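Local atomic coordinates of mandelate racemase/muconate lactonizing protein (Paenibacillus sp., PDB entry 3V5C), a protein that probably dehydrates galacturonate with the help of magnesium, as a member of the enolase superfamily. Residues F236-A241 with G264-H269; N256-D261 with V279-Y284; A208-N213 with L232-H237. The protein carries 1 engineered substitution. One frame throughout, in Å; residues are numbered along the deposited sequence.

Interaction 1: residues F236-A241 with G264-H269; sequences FHEDEA and GLASPH. With MG (magnesium ion), chain E.
Glu238 joins the two segments: one carboxylate oxygen binds magnesium while the other accepts a hydrogen bond from the backbone of Ser267. The hydrogen bond across the contact, Ser267 N to Glu238 OE1, is 2.8 Å long and reasonably straight (160° at the hydrogen); it arrives on the anti side of the carboxylate, tilted out of its plane. The same oxygen accepts from a metal-bound water, so two donors restrain the rotation of the group. Metal bonding occupies OE2, 2.1 Å from the magnesium, whose shell is completed by four waters and Asp261. His237 ND1, 2.9 Å from another of these waters, borders the shell as a second-sphere residue.

Van der Waals contact is slight. CG of Glu238 sits between backbone N and carbonyl carbon (chi1 55°), and this brings it to 3.7 Å from Ser267 CB. Ala266 CB touches Glu238 OE1 at 3.4 Å, and Leu265 O meets the edge of the His237 ring at CE1. Beyond, Ser267 OG accepts from His269 N, an ST turn just ahead of helix 270-275. Glu238 and Asp261 form a magnesium site at the C-terminal ends of the barrel strands, where enolase-superfamily active sites lie.

Interaction 2: residues N256-D261 with V279-Y284; sequences NVLIAD and VDVLQY. With MG (magnesium ion), chain E.
Asp261, Ile259 and Asp280 have the most surface buried in the contact between strand 258-261 and the parallel strand 281-282. Asp261 works through its backbone along the sheet: its N donates to Val281 O (3.0 Å, 160° at the hydrogen), and its O receives a weak bond from Gln283 N. Its side chain leaves on the same face of the sheet as Leu282, and OD1 binds magnesium at 2.0 Å. The second oxygen, OD2, accepts from the hydroxyl of Tyr243, so both ends of the carboxylate are engaged; a metal-bound water 2.9 Å from OD2 can donate to it as well.

Ile259 O is gripped by two successive amides, Asp280 N at 2.8 Å in the carbonyl plane and Val281 N at 3.0 Å, tilted from that plane. The amide of Ile259 is met by Asp280, whose OD2 accepts the hydrogen bond at 2.9 Å, nearly straight (174°), through its anti lone pair. With CG held beside the backbone N (chi1 -55°), the Asp280 carboxylate reaches the backbone of Ile259, while its OD1 forms a salt bridge with Lys247. Leu258 CD2 packs on Asp280 CB at 3.8 Å, the two side chains crossing at about a right angle.

On the face opposite Asp261 and Leu282, Ala260 CB meets Val281 CB at 3.7 Å, and the amide end of Gln283, hydrogen-bonded to Glu233, lies over the same methyl. Strand 258-261, helix 270-275 and strand 281-282 form a beta-alpha-beta crossover of the TIM barrel, with the metal ligand Asp261 at the C-terminal end of the first strand.

Interaction 3: residues A208-N213 with L232-H237; sequences ANNAYN and LEAAFH. Engineered in segment 232-237: Ala234 (natural residue Glu).
Three backbone hydrogen bonds link Ala208, Asn210 and Tyr212 to the consecutive carbonyls of Glu233, Ala234 and Ala235. The shortest runs from Asn210 N to Ala234 O at 2.7 Å, and in the one from Tyr212 the donor lies almost in line with the carbonyl. Ala208 to Ala211 form a type I' turn, and alternate amides, of Ala208, Asn210 and Tyr212, point to segment 232-237. A water adds a bridge, donating to Asn210 O and accepting from His237 N.

Van der Waals contacts fill in around this ladder. Ala208 CB touches Ala234 O at 3.4 Å, and Tyr212 CB presses on Ala235 O at 3.1 Å. Phe236 has CG between its backbone N and carbonyl carbon (chi1 39°), which turns ring atom CD1 to 3.8 Å from Asn213 C. The amide of Asn210 lies against the Phe236-His237 peptide, the nearest side-chain atom about 4 Å from the magnesium. Replacing Asn210 by an alanine would take this group away and is likely to open a gap beside that peptide.

Ala234 is engineered in place of glutamate. The three assigned bonds are all between backbone atoms, so they do not depend on the side chain at the engineered position.

From the N terminus, strand 204-207 runs into 208-213, and interaction 3 closes the loop through helix 214-223 by tying this turn to the end of strand 231-233. Interaction 1 opens on the tail of that same region, sharing Phe236 and His237, and closes beyond strand 258-261 on the loop before helix 270-275. Interaction 2 begins inside that span and ends after it, so the two cross, whereas interactions 3 and 2 follow in series. Strands 231-233 and 258-261 are neighbours in the barrel sheet, and Glu233 meets Gln283 across it. Interactions 1 and 2 converge on one magnesium and its four waters.

Interaction 1: residues F236-A241 with G264-H269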
ATOM      1  N   PHE A 236      -6.675  -1.984 -17.872  1.00 10.23           N
ATOM      2  CA  PHE A 236      -7.546  -0.950 -18.419  1.00 13.04           C
ATOM      3  C   PHE A 236      -8.570  -0.703 -17.329  1.00 10.41           C
ATOM      4  O   PHE A 236      -8.729  -1.524 -16.427  1.00 10.17           O
ATOM      5  CB  PHE A 236      -8.224  -1.434 -19.705  1.00 10.86           C
ATOM      6  CG  PHE A 236      -8.640  -2.888 -19.657  1.00  9.57           C
ATOM      7  CD1 PHE A 236      -7.875  -3.879 -20.277  1.00 10.02           C
ATOM      8  CD2 PHE A 236      -9.776  -3.270 -18.954  1.00  8.73           C
ATOM      9  CE1 PHE A 236      -8.241  -5.229 -20.211  1.00  8.71           C
ATOM     10  CE2 PHE A 236     -10.153  -4.610 -18.879  1.00 10.79           C
ATOM     11  CZ  PHE A 236      -9.393  -5.599 -19.505  1.00 11.32           C
ATOM     12  N   HIS A 237      -9.257   0.428 -17.385  1.00  9.85           N
ATOM     13  CA  HIS A 237     -10.230   0.692 -16.331  1.00 11.85           C
ATOM     14  C   HIS A 237     -11.199  -0.481 -16.230  1.00 11.02           C
ATOM     15  O   HIS A 237     -11.727  -0.954 -17.236  1.00 11.61           O
ATOM     16  CB  HIS A 237     -10.976   1.997 -16.558  1.00 12.65           C
ATOM     17  CG  HIS A 237     -11.856   2.367 -15.411  1.00 11.51           C
ATOM     18  ND1 HIS A 237     -11.344   2.666 -14.170  1.00 13.30           N
ATOM     19  CD2 HIS A 237     -13.202   2.421 -15.289  1.00 12.63           C
ATOM     20  CE1 HIS A 237     -12.335   2.920 -13.334  1.00 14.14           C
ATOM     21  NE2 HIS A 237     -13.473   2.784 -13.988  1.00 14.54           N
ATOM     22  N   GLU A 238     -11.416  -0.952 -15.004  1.00  9.95           N
ATOM     23  CA  GLU A 238     -12.190  -2.157 -14.776  1.00 10.51           C
ATOM     24  C   GLU A 238     -13.549  -2.135 -15.469  1.00 11.54           C
ATOM     25  O   GLU A 238     -14.271  -1.130 -15.463  1.00 12.27           O
ATOM     26  CB  GLU A 238     -12.362  -2.409 -13.282  1.00 10.24           C
ATOM     27  CG  GLU A 238     -12.961  -1.243 -12.516  1.00 13.11           C
ATOM     28  CD  GLU A 238     -11.917  -0.371 -11.858  1.00 12.50           C
ATOM     29  OE1 GLU A 238     -12.205   0.201 -10.788  1.00 10.85           O
ATOM     30  OE2 GLU A 238     -10.782  -0.265 -12.391  1.00 10.90           O
ATOM     31  N   ASP A 239     -13.884  -3.270 -16.059  1.00 11.09           N
ATOM     32  CA  ASP A 239     -15.112  -3.433 -16.826  1.00 10.06           C
ATOM     33  C   ASP A 239     -15.454  -4.916 -16.731  1.00 11.11           C
ATOM     34  O   ASP A 239     -14.629  -5.776 -17.051  1.00 12.05           O
ATOM     35  CB  ASP A 239     -14.810  -2.989 -18.267  1.00 11.75           C
ATOM     36  CG  ASP A 239     -15.976  -3.190 -19.235  1.00 14.89           C
ATOM     37  OD1 ASP A 239     -16.674  -4.211 -19.180  1.00 13.93           O
ATOM     38  OD2 ASP A 239     -16.137  -2.330 -20.127  1.00 17.73           O
ATOM     39  N   GLU A 240     -16.656  -5.240 -16.262  1.00 10.45           N
ATOM     40  CA  GLU A 240     -16.980  -6.650 -16.054  1.00 10.84           C
ATOM     41  C   GLU A 240     -16.926  -7.490 -17.332  1.00 10.52           C
ATOM     42  O   GLU A 240     -16.463  -8.638 -17.323  1.00 12.57           O
ATOM     43  CB  GLU A 240     -18.354  -6.824 -15.378  1.00 10.81           C
ATOM     44  CG  GLU A 240     -18.575  -8.267 -14.962  1.00 12.77           C
ATOM     45  CD  GLU A 240     -19.902  -8.540 -14.262  1.00 16.07           C
ATOM     46  OE1 GLU A 240     -20.812  -7.691 -14.318  1.00 18.13           O
ATOM     47  OE2 GLU A 240     -20.017  -9.635 -13.674  1.00 18.50           O
ATOM     48  N   ALA A 241     -17.443  -6.935 -18.416  1.00 10.97           N
ATOM     49  CA  ALA A 241     -17.468  -7.645 -19.678  1.00 10.63           C
ATOM     50  C   ALA A 241     -16.060  -7.942 -20.166  1.00 10.24           C
ATOM     51  O   ALA A 241     -15.781  -9.044 -20.627  1.00 13.01           O
ATOM     52  CB  ALA A 241     -18.239  -6.845 -20.724  1.00 13.81           C
ATOM     53  N   GLY A 264      -7.522   3.986  -6.917  1.00 13.89           N
ATOM     54  CA  GLY A 264      -8.071   5.221  -7.453  1.00 16.20           C
ATOM     55  C   GLY A 264      -9.585   5.289  -7.420  1.00 12.91           C
ATOM     56  O   GLY A 264     -10.224   4.727  -6.553  1.00 16.06           O
ATOM     57  N   LEU A 265     -10.159   5.979  -8.401  1.00 15.16           N
ATOM     58  CA  LEU A 265     -11.605   6.144  -8.468  1.00 17.30           C
ATOM     59  C   LEU A 265     -12.189   4.883  -9.092  1.00 16.10           C
ATOM     60  O   LEU A 265     -12.403   4.813 -10.304  1.00 20.89           O
ATOM     61  CB  LEU A 265     -11.961   7.373  -9.314  1.00 21.84           C
ATOM     62  CG  LEU A 265     -11.367   8.698  -8.834  1.00 25.25           C
ATOM     63  CD1 LEU A 265     -11.649   9.852  -9.818  1.00 26.17           C
ATOM     64  CD2 LEU A 265     -11.903   8.996  -7.449  1.00 19.68           C
ATOM     65  N   ALA A 266     -12.431   3.880  -8.257  1.00 13.31           N
ATOM     66  CA  ALA A 266     -12.780   2.555  -8.745  1.00 11.66           C
ATOM     67  C   ALA A 266     -14.248   2.473  -9.101  1.00 12.86           C
ATOM     68  O   ALA A 266     -15.064   3.257  -8.602  1.00 18.39           O
ATOM     69  CB  ALA A 266     -12.451   1.516  -7.687  1.00 14.59           C
ATOM     70  N   SER A 267     -14.586   1.512  -9.953  1.00 12.50           N
ATOM     71  CA  SER A 267     -15.996   1.238 -10.210  1.00 13.93           C
ATOM     72  C   SER A 267     -16.690   0.886  -8.902  1.00 12.66           C
ATOM     73  O   SER A 267     -16.193   0.078  -8.121  1.00 13.85           O
ATOM     74  CB  SER A 267     -16.170   0.058 -11.148  1.00 15.26           C
ATOM     75  OG  SER A 267     -17.511  -0.432 -11.040  1.00 15.83           O
ATOM     76  N   PRO A 268     -17.864   1.475  -8.665  1.00 13.11           N
ATOM     77  CA  PRO A 268     -18.652   1.121  -7.477  1.00 14.82           C
ATOM     78  C   PRO A 268     -19.083  -0.338  -7.457  1.00 14.27           C
ATOM     79  O   PRO A 268     -19.532  -0.807  -6.404  1.00 18.44           O
ATOM     80  CB  PRO A 268     -19.905   2.005  -7.605  1.00 19.32           C
ATOM     81  CG  PRO A 268     -19.563   3.047  -8.583  1.00 21.00           C
ATOM     82  CD  PRO A 268     -18.553   2.451  -9.517  1.00 17.21           C
ATOM     83  N   HIS A 269     -18.986  -1.030  -8.595  1.00 14.35           N
ATOM     84  CA  HIS A 269     -19.415  -2.426  -8.692  1.00 13.68           C
ATOM     85  C   HIS A 269     -18.258  -3.422  -8.707  1.00 15.72           C
ATOM     86  O   HIS A 269     -18.468  -4.621  -8.917  1.00 14.60           O
ATOM     87  CB  HIS A 269     -20.278  -2.628  -9.947  1.00 16.36           C
ATOM     88  CG  HIS A 269     -21.546  -1.833  -9.930  1.00 19.51           C
ATOM     89  ND1 HIS A 269     -22.318  -1.633 -11.055  1.00 28.75           N
ATOM     90  CD2 HIS A 269     -22.183  -1.197  -8.919  1.00 29.52           C
ATOM     91  CE1 HIS A 269     -23.370  -0.898 -10.738  1.00 32.05           C
ATOM     92  NE2 HIS A 269     -23.310  -0.619  -9.448  1.00 27.22           N
TER
HETATM   93 MG    MG E 393      -8.792   0.175 -11.811  1.00 11.58          MG
HETATM   94  O   HOH W   1      -8.965   2.210 -12.525  1.00 12.94           O
HETATM   95  O   HOH W   2      -9.621   0.704  -9.882  1.00 11.16           O
HETATM   96  O   HOH W   3      -8.158  -0.437 -13.741  1.00 10.78           O
HETATM   97  O   HOH W   4      -6.852   0.552 -11.039  1.00 13.18           O

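Interaction 2: residues N256-D261 with V279-Y284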
ATOM      1  N   ASN A 256      -2.068 -19.068 -15.998  1.00 20.65           N
ATOM      2  CA  ASN A 256      -2.432 -18.689 -14.640  1.00 22.59           C
ATOM      3  C   ASN A 256      -1.879 -17.327 -14.264  1.00 24.16           C
ATOM      4  O   ASN A 256      -0.739 -17.213 -13.805  1.00 25.45           O
ATOM      5  CB  ASN A 256      -1.910 -19.732 -13.650  1.00 19.63           C
ATOM      6  CG  ASN A 256      -2.375 -21.128 -13.998  1.00 26.78           C
ATOM      7  OD1 ASN A 256      -3.531 -21.328 -14.371  1.00 38.48           O
ATOM      8  ND2 ASN A 256      -1.472 -22.098 -13.908  1.00 42.45           N
ATOM      9  N   VAL A 257      -2.687 -16.299 -14.477  1.00 13.84           N
ATOM     10  CA  VAL A 257      -2.339 -14.939 -14.088  1.00 13.79           C
ATOM     11  C   VAL A 257      -3.536 -14.350 -13.340  1.00 12.66           C
ATOM     12  O   VAL A 257      -4.660 -14.359 -13.848  1.00 15.14           O
ATOM     13  CB  VAL A 257      -2.051 -14.100 -15.336  1.00 14.54           C
ATOM     14  CG1 VAL A 257      -1.746 -12.649 -14.968  1.00 17.40           C
ATOM     15  CG2 VAL A 257      -0.890 -14.714 -16.129  1.00 19.19           C
ATOM     16  N   LEU A 258      -3.323 -13.878 -12.115  1.00 12.31           N
ATOM     17  CA  LEU A 258      -4.427 -13.261 -11.379  1.00 10.26           C
ATOM     18  C   LEU A 258      -4.719 -11.874 -11.931  1.00 10.95           C
ATOM     19  O   LEU A 258      -3.815 -11.207 -12.448  1.00 13.03           O
ATOM     20  CB  LEU A 258      -4.084 -13.137  -9.891  1.00 11.13           C
ATOM     21  CG  LEU A 258      -3.796 -14.466  -9.199  1.00 14.42           C
ATOM     22  CD1 LEU A 258      -3.030 -14.222  -7.911  1.00 17.75           C
ATOM     23  CD2 LEU A 258      -5.091 -15.229  -8.939  1.00 18.38           C
ATOM     24  N   ILE A 259      -5.976 -11.451 -11.832  1.00 11.81           N
ATOM     25  CA  ILE A 259      -6.374 -10.093 -12.205  1.00 11.42           C
ATOM     26  C   ILE A 259      -6.498  -9.230 -10.937  1.00 11.40           C
ATOM     27  O   ILE A 259      -7.232  -9.590  -9.996  1.00 12.91           O
ATOM     28  CB  ILE A 259      -7.712 -10.104 -12.969  1.00 11.09           C
ATOM     29  CG1 ILE A 259      -7.573 -10.892 -14.290  1.00 14.68           C
ATOM     30  CG2 ILE A 259      -8.208  -8.665 -13.220  1.00 13.60           C
ATOM     31  CD1 ILE A 259      -6.568 -10.326 -15.257  1.00 21.26           C
ATOM     32  N   ALA A 260      -5.797  -8.095 -10.913  1.00  8.88           N
ATOM     33  CA  ALA A 260      -5.762  -7.217  -9.745  1.00 10.37           C
ATOM     34  C   ALA A 260      -6.270  -5.828 -10.125  1.00 11.64           C
ATOM     35  O   ALA A 260      -5.922  -5.297 -11.187  1.00 10.77           O
ATOM     36  CB  ALA A 260      -4.329  -7.140  -9.181  1.00  9.73           C
ATOM     37  N   ASP A 261      -7.118  -5.236  -9.280  1.00  9.67           N
ATOM     38  CA  ASP A 261      -7.622  -3.910  -9.588  1.00  7.28           C
ATOM     39  C   ASP A 261      -8.185  -3.293  -8.314  1.00  9.88           C
ATOM     40  O   ASP A 261      -8.255  -3.967  -7.293  1.00 10.85           O
ATOM     41  CB  ASP A 261      -8.700  -4.028 -10.691  1.00  8.08           C
ATOM     42  CG  ASP A 261      -8.733  -2.832 -11.623  1.00 10.92           C
ATOM     43  OD1 ASP A 261      -8.518  -1.713 -11.136  1.00  8.80           O
ATOM     44  OD2 ASP A 261      -9.011  -3.012 -12.834  1.00 10.62           O
ATOM     45  N   VAL A 279     -12.350 -10.651 -11.161  1.00 12.23           N
ATOM     46  CA  VAL A 279     -11.198  -9.966 -10.572  1.00 10.98           C
ATOM     47  C   VAL A 279     -10.799 -10.747  -9.320  1.00 13.08           C
ATOM     48  O   VAL A 279     -11.671 -11.198  -8.576  1.00 13.56           O
ATOM     49  CB  VAL A 279     -11.534  -8.491 -10.204  1.00 10.11           C
ATOM     50  CG1 VAL A 279     -10.402  -7.850  -9.414  1.00 13.29           C
ATOM     51  CG2 VAL A 279     -11.863  -7.663 -11.464  1.00 13.25           C
ATOM     52  N   ASP A 280      -9.496 -10.958  -9.113  1.00 10.22           N
ATOM     53  CA  ASP A 280      -9.021 -11.844  -8.047  1.00 10.68           C
ATOM     54  C   ASP A 280      -8.442 -11.126  -6.835  1.00 11.05           C
ATOM     55  O   ASP A 280      -8.529 -11.624  -5.720  1.00 12.90           O
ATOM     56  CB  ASP A 280      -7.945 -12.773  -8.605  1.00 11.04           C
ATOM     57  CG  ASP A 280      -8.437 -13.544  -9.801  1.00 18.84           C
ATOM     58  OD1 ASP A 280      -9.454 -14.263  -9.666  1.00 17.27           O
ATOM     59  OD2 ASP A 280      -7.842 -13.401 -10.880  1.00 13.20           O
ATOM     60  N   VAL A 281      -7.835  -9.963  -7.068  1.00  9.90           N
ATOM     61  CA  VAL A 281      -7.066  -9.261  -6.058  1.00 10.17           C
ATOM     62  C   VAL A 281      -7.556  -7.825  -6.018  1.00 12.57           C
ATOM     63  O   VAL A 281      -7.615  -7.162  -7.049  1.00 11.15           O
ATOM     64  CB  VAL A 281      -5.571  -9.229  -6.437  1.00  9.38           C
ATOM     65  CG1 VAL A 281      -4.779  -8.436  -5.415  1.00 13.04           C
ATOM     66  CG2 VAL A 281      -5.009 -10.645  -6.567  1.00 12.12           C
ATOM     67  N   LEU A 282      -7.933  -7.365  -4.835  1.00 10.54           N
ATOM     68  CA  LEU A 282      -8.487  -6.016  -4.672  1.00 10.88           C
ATOM     69  C   LEU A 282      -7.455  -5.086  -4.055  1.00 10.68           C
ATOM     70  O   LEU A 282      -6.774  -5.449  -3.088  1.00 10.83           O
ATOM     71  CB  LEU A 282      -9.741  -6.040  -3.805  1.00 11.37           C
ATOM     72  CG  LEU A 282     -11.029  -6.564  -4.454  1.00 10.89           C
ATOM     73  CD1 LEU A 282     -11.362  -5.770  -5.727  1.00 15.06           C
ATOM     74  CD2 LEU A 282     -10.943  -8.052  -4.745  1.00 10.87           C
ATOM     75  N   GLN A 283      -7.368  -3.871  -4.579  1.00  9.68           N
ATOM     76  CA  GLN A 283      -6.226  -3.020  -4.265  1.00  8.24           C
ATOM     77  C   GLN A 283      -6.587  -1.624  -3.811  1.00  9.08           C
ATOM     78  O   GLN A 283      -5.853  -0.680  -4.084  1.00 10.54           O
ATOM     79  CB  GLN A 283      -5.290  -2.944  -5.488  1.00 10.20           C
ATOM     80  CG  GLN A 283      -4.836  -4.325  -5.975  1.00  9.83           C
ATOM     81  CD  GLN A 283      -3.920  -4.219  -7.176  1.00 10.69           C
ATOM     82  OE1 GLN A 283      -4.320  -3.730  -8.230  1.00 11.97           O
ATOM     83  NE2 GLN A 283      -2.678  -4.672  -7.017  1.00 13.93           N
ATOM     84  N   TYR A 284      -7.699  -1.493  -3.090  1.00  8.98           N
ATOM     85  CA  TYR A 284      -7.997  -0.225  -2.433  1.00 10.17           C
ATOM     86  C   TYR A 284      -6.812   0.251  -1.604  1.00  9.93           C
ATOM     87  O   TYR A 284      -6.082  -0.530  -1.008  1.00  9.89           O
ATOM     88  CB  TYR A 284      -9.271  -0.326  -1.580  1.00  8.15           C
ATOM     89  CG  TYR A 284     -10.432  -0.787  -2.407  1.00 10.25           C
ATOM     90  CD1 TYR A 284     -11.193   0.125  -3.105  1.00 13.47           C
ATOM     91  CD2 TYR A 284     -10.727  -2.139  -2.538  1.00 10.72           C
ATOM     92  CE1 TYR A 284     -12.254  -0.291  -3.909  1.00 12.51           C
ATOM     93  CE2 TYR A 284     -11.778  -2.570  -3.339  1.00 16.58           C
ATOM     94  CZ  TYR A 284     -12.528  -1.643  -4.018  1.00 11.60           C
ATOM     95  OH  TYR A 284     -13.580  -2.079  -4.801  1.00 14.20           O
TER
HETATM   96 MG    MG E 393      -8.792   0.175 -11.811  1.00 11.58          MG
HETATM   97  O   HOH W   3      -8.158  -0.437 -13.741  1.00 10.78           O
HETATM   98  O   HOH W   1      -8.965   2.210 -12.525  1.00 12.94           O
HETATM   99  O   HOH W   4      -6.852   0.552 -11.039  1.00 13.18           O
HETATM  100  O   HOH W   2      -9.621   0.704  -9.882  1.00 11.16           O

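Interaction 3: residues A208-N213 with L232-H237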
ATOM      1  N   ALA A 208      -0.252  -1.719 -15.692  1.00 11.20           N
ATOM      2  CA  ALA A 208      -0.359  -0.886 -16.894  1.00 10.30           C
ATOM      3  C   ALA A 208      -0.889   0.520 -16.626  1.00 10.48           C
ATOM      4  O   ALA A 208      -0.912   1.344 -17.529  1.00 10.33           O
ATOM      5  CB  ALA A 208      -1.220  -1.565 -17.958  1.00 11.02           C
ATOM      6  N   ASN A 209      -1.278   0.808 -15.382  1.00 10.87           N
ATOM      7  CA  ASN A 209      -1.941   2.072 -15.084  1.00 13.22           C
ATOM      8  C   ASN A 209      -2.982   2.405 -16.150  1.00 10.52           C
ATOM      9  O   ASN A 209      -3.084   3.545 -16.612  1.00 10.08           O
ATOM     10  CB  ASN A 209      -0.932   3.207 -14.898  1.00 10.10           C
ATOM     11  CG  ASN A 209      -0.186   3.085 -13.606  1.00 14.17           C
ATOM     12  OD1 ASN A 209       0.946   2.613 -13.578  1.00 14.95           O
ATOM     13  ND2 ASN A 209      -0.832   3.489 -12.496  1.00 18.34           N
ATOM     14  N   ASN A 210      -3.753   1.389 -16.510  1.00 10.59           N
ATOM     15  CA  ASN A 210      -4.883   1.504 -17.441  1.00 10.20           C
ATOM     16  C   ASN A 210      -4.555   1.880 -18.885  1.00  9.68           C
ATOM     17  O   ASN A 210      -5.442   2.259 -19.654  1.00 10.60           O
ATOM     18  CB  ASN A 210      -5.935   2.469 -16.884  1.00 10.75           C
ATOM     19  CG  ASN A 210      -6.639   1.906 -15.663  1.00 13.26           C
ATOM     20  OD1 ASN A 210      -6.732   0.680 -15.497  1.00 11.17           O
ATOM     21  ND2 ASN A 210      -7.135   2.789 -14.807  1.00 17.01           N
ATOM     22  N   ALA A 211      -3.291   1.737 -19.268  1.00 10.30           N
ATOM     23  CA  ALA A 211      -2.861   2.193 -20.587  1.00  9.63           C
ATOM     24  C   ALA A 211      -3.127   1.203 -21.711  1.00 11.05           C
ATOM     25  O   ALA A 211      -2.901   1.524 -22.873  1.00 13.70           O
ATOM     26  CB  ALA A 211      -1.390   2.557 -20.560  1.00 13.17           C
ATOM     27  N   TYR A 212      -3.577  -0.010 -21.381  1.00 10.25           N
ATOM     28  CA  TYR A 212      -3.889  -0.982 -22.409  1.00  9.51           C
ATOM     29  C   TYR A 212      -5.381  -0.946 -22.777  1.00 11.50           C
ATOM     30  O   TYR A 212      -6.147  -0.181 -22.190  1.00 12.45           O
ATOM     31  CB  TYR A 212      -3.512  -2.386 -21.925  1.00 11.13           C
ATOM     32  CG  TYR A 212      -2.016  -2.679 -21.838  1.00 10.15           C
ATOM     33  CD1 TYR A 212      -1.069  -1.899 -22.511  1.00 13.47           C
ATOM     34  CD2 TYR A 212      -1.559  -3.770 -21.099  1.00 10.45           C
ATOM     35  CE1 TYR A 212       0.300  -2.205 -22.426  1.00 11.05           C
ATOM     36  CE2 TYR A 212      -0.221  -4.077 -21.010  1.00 11.46           C
ATOM     37  CZ  TYR A 212       0.697  -3.309 -21.676  1.00 10.11           C
ATOM     38  OH  TYR A 212       2.019  -3.668 -21.557  1.00 12.43           O
ATOM     39  N   ASN A 213      -5.767  -1.746 -23.777  1.00 11.89           N
ATOM     40  CA  ASN A 213      -7.156  -2.185 -23.971  1.00  9.88           C
ATOM     41  C   ASN A 213      -7.094  -3.716 -23.969  1.00 11.03           C
ATOM     42  O   ASN A 213      -6.010  -4.293 -23.719  1.00 12.43           O
ATOM     43  CB  ASN A 213      -7.772  -1.592 -25.256  1.00 11.21           C
ATOM     44  CG  ASN A 213      -6.972  -1.928 -26.508  1.00 14.01           C
ATOM     45  OD1 ASN A 213      -6.154  -2.855 -26.518  1.00 11.67           O
ATOM     46  ND2 ASN A 213      -7.209  -1.172 -27.577  1.00 13.57           N
ATOM     47  N   LEU A 232      -1.747  -9.374 -13.135  1.00 10.46           N
ATOM     48  CA  LEU A 232      -1.903  -8.252 -14.039  1.00  9.21           C
ATOM     49  C   LEU A 232      -2.788  -7.211 -13.382  1.00 11.04           C
ATOM     50  O   LEU A 232      -3.967  -7.467 -13.113  1.00 10.84           O
ATOM     51  CB  LEU A 232      -2.581  -8.738 -15.320  1.00 13.46           C
ATOM     52  CG  LEU A 232      -3.129  -7.668 -16.267  1.00 16.04           C
ATOM     53  CD1 LEU A 232      -1.998  -6.912 -16.911  1.00 16.09           C
ATOM     54  CD2 LEU A 232      -4.013  -8.300 -17.335  1.00 16.59           C
ATOM     55  N   GLU A 233      -2.224  -6.035 -13.154  1.00 11.63           N
ATOM     56  CA  GLU A 233      -2.893  -4.956 -12.439  1.00 10.00           C
ATOM     57  C   GLU A 233      -3.244  -3.812 -13.384  1.00 10.77           C
ATOM     58  O   GLU A 233      -2.422  -3.375 -14.210  1.00 10.95           O
ATOM     59  CB  GLU A 233      -1.963  -4.487 -11.307  1.00 10.53           C
ATOM     60  CG  GLU A 233      -2.191  -3.119 -10.723  1.00 12.00           C
ATOM     61  CD  GLU A 233      -1.384  -2.934  -9.438  1.00 13.26           C
ATOM     62  OE1 GLU A 233      -0.753  -3.908  -9.014  1.00 14.66           O
ATOM     63  OE2 GLU A 233      -1.409  -1.827  -8.874  1.00 20.99           O
ATOM     64  N   ALA A 234      -4.484  -3.334 -13.268  1.00  8.94           N
ATOM     65  CA  ALA A 234      -4.888  -2.130 -13.980  1.00 10.65           C
ATOM     66  C   ALA A 234      -4.582  -2.181 -15.473  1.00 11.98           C
ATOM     67  O   ALA A 234      -4.026  -1.242 -16.022  1.00 12.33           O
ATOM     68  CB  ALA A 234      -4.262  -0.899 -13.339  1.00 10.41           C
ATOM     69  N   ALA A 235      -4.954  -3.276 -16.133  1.00 11.26           N
ATOM     70  CA  ALA A 235      -4.744  -3.381 -17.575  1.00 10.85           C
ATOM     71  C   ALA A 235      -5.453  -2.250 -18.317  1.00 14.04           C
ATOM     72  O   ALA A 235      -4.896  -1.624 -19.240  1.00 11.03           O
ATOM     73  CB  ALA A 235      -5.211  -4.739 -18.077  1.00  9.45           C
ATOM     74  N   PHE A 236      -6.675  -1.984 -17.872  1.00 10.23           N
ATOM     75  CA  PHE A 236      -7.546  -0.950 -18.419  1.00 13.04           C
ATOM     76  C   PHE A 236      -8.570  -0.703 -17.329  1.00 10.41           C
ATOM     77  O   PHE A 236      -8.729  -1.524 -16.427  1.00 10.17           O
ATOM     78  CB  PHE A 236      -8.224  -1.434 -19.705  1.00 10.86           C
ATOM     79  CG  PHE A 236      -8.640  -2.888 -19.657  1.00  9.57           C
ATOM     80  CD1 PHE A 236      -7.875  -3.879 -20.277  1.00 10.02           C
ATOM     81  CD2 PHE A 236      -9.776  -3.270 -18.954  1.00  8.73           C
ATOM     82  CE1 PHE A 236      -8.241  -5.229 -20.211  1.00  8.71           C
ATOM     83  CE2 PHE A 236     -10.153  -4.610 -18.879  1.00 10.79           C
ATOM     84  CZ  PHE A 236      -9.393  -5.599 -19.505  1.00 11.32           C
ATOM     85  N   HIS A 237      -9.257   0.428 -17.385  1.00  9.85           N
ATOM     86  CA  HIS A 237     -10.230   0.692 -16.331  1.00 11.85           C
ATOM     87  C   HIS A 237     -11.199  -0.481 -16.230  1.00 11.02           C
ATOM     88  O   HIS A 237     -11.727  -0.954 -17.236  1.00 11.61           O
ATOM     89  CB  HIS A 237     -10.976   1.997 -16.558  1.00 12.65           C
ATOM     90  CG  HIS A 237     -11.856   2.367 -15.411  1.00 11.51           C
ATOM     91  ND1 HIS A 237     -11.344   2.666 -14.170  1.00 13.30           N
ATOM     92  CD2 HIS A 237     -13.202   2.421 -15.289  1.00 12.63           C
ATOM     93  CE1 HIS A 237     -12.335   2.920 -13.334  1.00 14.14           C
ATOM     94  NE2 HIS A 237     -13.473   2.784 -13.988  1.00 14.54           N
TER
HETATM   95  O   HOH W   5      -8.496   2.703 -19.373  1.00 14.36           O